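Local atomic coordinates of cellulase (Xanthomonas axonopodis pv. citri, PDB entry 4W7W), a protein that probably hydrolyses the beta-1,4-glucosidic linkages of cellulose and its oligosaccharides, as a family 5 glycoside hydrolase that binds cello-oligosaccharides. Residues G89-S94 with L139-D144. Numbering follows the deposited sequence.
Sequences GLIKKS and LEFKDD
Phe141, on helix 127-141, reaches to the flank of helix 85-100, where Ile91 and Lys92 receive the far end of its ring. Ile91 offers its CG2 methyl, which the first torsion sets anti to the backbone N (chi1 -65° for CG1), and this branch lies 3.8 Å from Phe141 CZ. The aliphatic part of Lys92 meets the same end of the ring, with CG 3.8 Å from Phe141 CE1. Beyond CG the lysine chain runs fully extended past the ring, carrying its ammonium group to Glu140. Lys92 NZ donates a hydrogen bond within a salt bridge to Glu140 OE1, 3.0 Å away, approaching nearly along the C-O axis of that oxygen. A bend at chi2 (-65°) in Glu140 brings OE1 to the lysine. Glu140 CB lies over one face of the Phe141 ring, 3.7 Å above its plane and displaced toward the ring edge. One lysine thus does two jobs: its methylenes pack on the buried ring and its charge joins the partly exposed ion pair. Asp144 OD2, 6.4 Å from Lys92 NZ, may add a weak electrostatic attraction. Leu88 and Leu95 of helix 85-100 also touch Phe141, while Leu107 of strand 104-109 and Val147 and Phe149 of strand 147-150 bring the barrel wall against it. Such packing between consecutive outer helices, apolar next to the strands and ionic farther out, illustrates how the helical shell of a (beta/alpha)8 TIM barrel is assembled.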
loop_
_atom_site.group_PDB
_atom_site.type_symbol
_atom_site.label_atom_id
_atom_site.label_comp_id
_atom_site.label_asym_id
_atom_site.label_seq_id
_atom_site.Cartn_x
_atom_site.Cartn_y
_atom_site.Cartn_z
ATOM N N GLY A 89 3.590 -6.309 -18.762
ATOM C CA GLY A 89 4.740 -5.629 -19.324
ATOM C C GLY A 89 4.960 -4.249 -18.734
ATOM O O GLY A 89 6.086 -3.848 -18.490
ATOM N N LEU A 90 3.872 -3.524 -18.493
ATOM C CA LEU A 90 3.961 -2.208 -17.877
ATOM C C LEU A 90 4.513 -2.318 -16.468
ATOM O O LEU A 90 5.352 -1.512 -16.046
ATOM C CB LEU A 90 2.590 -1.528 -17.888
ATOM C CG LEU A 90 2.140 -1.069 -19.282
ATOM C CD1 LEU A 90 0.639 -0.843 -19.333
ATOM C CD2 LEU A 90 2.873 0.199 -19.706
ATOM N N ILE A 91 4.042 -3.317 -15.706
ATOM C CA ILE A 91 4.545 -3.533 -14.354
ATOM C C ILE A 91 6.033 -3.864 -14.417
ATOM O O ILE A 91 6.820 -3.330 -13.645
ATOM C CB ILE A 91 3.742 -4.626 -13.627
ATOM C CG1 ILE A 91 2.292 -4.167 -13.414
ATOM C CG2 ILE A 91 4.389 -4.990 -12.312
ATOM C CD1 ILE A 91 1.325 -5.271 -13.048
ATOM N N LYS A 92 6.416 -4.760 -15.320
ATOM C CA LYS A 92 7.823 -5.145 -15.443
ATOM C C LYS A 92 8.712 -3.980 -15.861
ATOM O O LYS A 92 9.858 -3.895 -15.435
ATOM C CB LYS A 92 7.967 -6.339 -16.401
ATOM C CG LYS A 92 7.430 -7.616 -15.775
ATOM C CD LYS A 92 7.586 -8.834 -16.650
ATOM C CE LYS A 92 7.185 -10.073 -15.870
ATOM N NZ LYS A 92 7.541 -11.330 -16.571
ATOM N N LYS A 93 8.184 -3.061 -16.670
ATOM C CA LYS A 93 8.921 -1.867 -17.043
ATOM C C LYS A 93 9.146 -0.958 -15.826
ATOM O O LYS A 93 10.249 -0.429 -15.624
ATOM C CB LYS A 93 8.168 -1.149 -18.167
ATOM C CG LYS A 93 8.791 0.128 -18.660
ATOM C CD LYS A 93 8.044 0.666 -19.880
ATOM C CE LYS A 93 8.519 2.043 -20.292
ATOM N NZ LYS A 93 7.543 2.669 -21.219
ATOM N N SER A 94 8.124 -0.790 -14.991
ATOM C CA SER A 94 8.310 -0.072 -13.733
ATOM C C SER A 94 9.345 -0.752 -12.837
ATOM O O SER A 94 10.141 -0.079 -12.185
ATOM C CB SER A 94 6.984 0.079 -12.978
ATOM O OG SER A 94 6.078 0.909 -13.681
ATOM N N LEU A 139 4.366 -16.304 -9.472
ATOM C CA LEU A 139 5.133 -17.032 -10.480
ATOM C C LEU A 139 5.951 -16.088 -11.346
ATOM O O LEU A 139 7.054 -16.440 -11.756
ATOM C CB LEU A 139 4.218 -17.899 -11.344
ATOM C CG LEU A 139 3.669 -19.146 -10.645
ATOM C CD1 LEU A 139 2.527 -19.758 -11.442
ATOM C CD2 LEU A 139 4.743 -20.192 -10.395
ATOM N N GLU A 140 5.426 -14.899 -11.615
ATOM C CA GLU A 140 6.146 -13.926 -12.429
ATOM C C GLU A 140 7.323 -13.287 -11.705
ATOM O O GLU A 140 8.336 -12.983 -12.321
ATOM C CB GLU A 140 5.227 -12.811 -12.900
ATOM C CG GLU A 140 4.106 -13.232 -13.801
ATOM C CD GLU A 140 4.569 -13.766 -15.129
ATOM O OE1 GLU A 140 5.694 -13.421 -15.607
ATOM O OE2 GLU A 140 3.768 -14.538 -15.715
ATOM N N PHE A 141 7.173 -13.045 -10.401
ATOM C CA PHE A 141 8.095 -12.184 -9.655
ATOM C C PHE A 141 8.849 -12.898 -8.542
ATOM O O PHE A 141 9.590 -12.257 -7.797
ATOM C CB PHE A 141 7.339 -10.962 -9.114
ATOM C CG PHE A 141 6.827 -10.070 -10.205
ATOM C CD1 PHE A 141 7.708 -9.358 -11.022
ATOM C CD2 PHE A 141 5.475 -9.989 -10.476
ATOM C CE1 PHE A 141 7.242 -8.585 -12.061
ATOM C CE2 PHE A 141 4.996 -9.195 -11.512
ATOM C CZ PHE A 141 5.885 -8.483 -12.294
ATOM N N LYS A 142 8.710 -14.214 -8.448
ATOM C CA LYS A 142 9.345 -14.935 -7.349
ATOM C C LYS A 142 10.855 -14.770 -7.326
ATOM O O LYS A 142 11.439 -14.738 -6.249
ATOM C CB LYS A 142 8.967 -16.405 -7.323
ATOM C CG LYS A 142 9.246 -17.126 -8.606
ATOM C CD LYS A 142 8.877 -18.598 -8.480
ATOM C CE LYS A 142 9.919 -19.361 -7.686
ATOM N NZ LYS A 142 11.113 -19.663 -8.512
ATOM N N ASP A 143 11.479 -14.632 -8.487
ATOM C CA ASP A 143 12.925 -14.444 -8.538
ATOM C C ASP A 143 13.379 -12.981 -8.594
ATOM O O ASP A 143 14.532 -12.703 -8.921
ATOM C CB ASP A 143 13.497 -15.263 -9.698
ATOM C CG ASP A 143 13.144 -16.741 -9.597
ATOM O OD1 ASP A 143 13.151 -17.286 -8.471
ATOM O OD2 ASP A 143 12.856 -17.359 -10.641
ATOM N N ASP A 144 12.494 -12.059 -8.212
ATOM C CA ASP A 144 12.809 -10.632 -8.141
ATOM C C ASP A 144 12.841 -10.153 -6.647
ATOM O O ASP A 144 11.803 -9.875 -6.062
ATOM C CB ASP A 144 11.799 -9.844 -9.003
ATOM C CG ASP A 144 11.834 -10.222 -10.521
ATOM O OD1 ASP A 144 12.905 -10.193 -11.159
ATOM O OD2 ASP A 144 10.767 -10.521 -11.110
#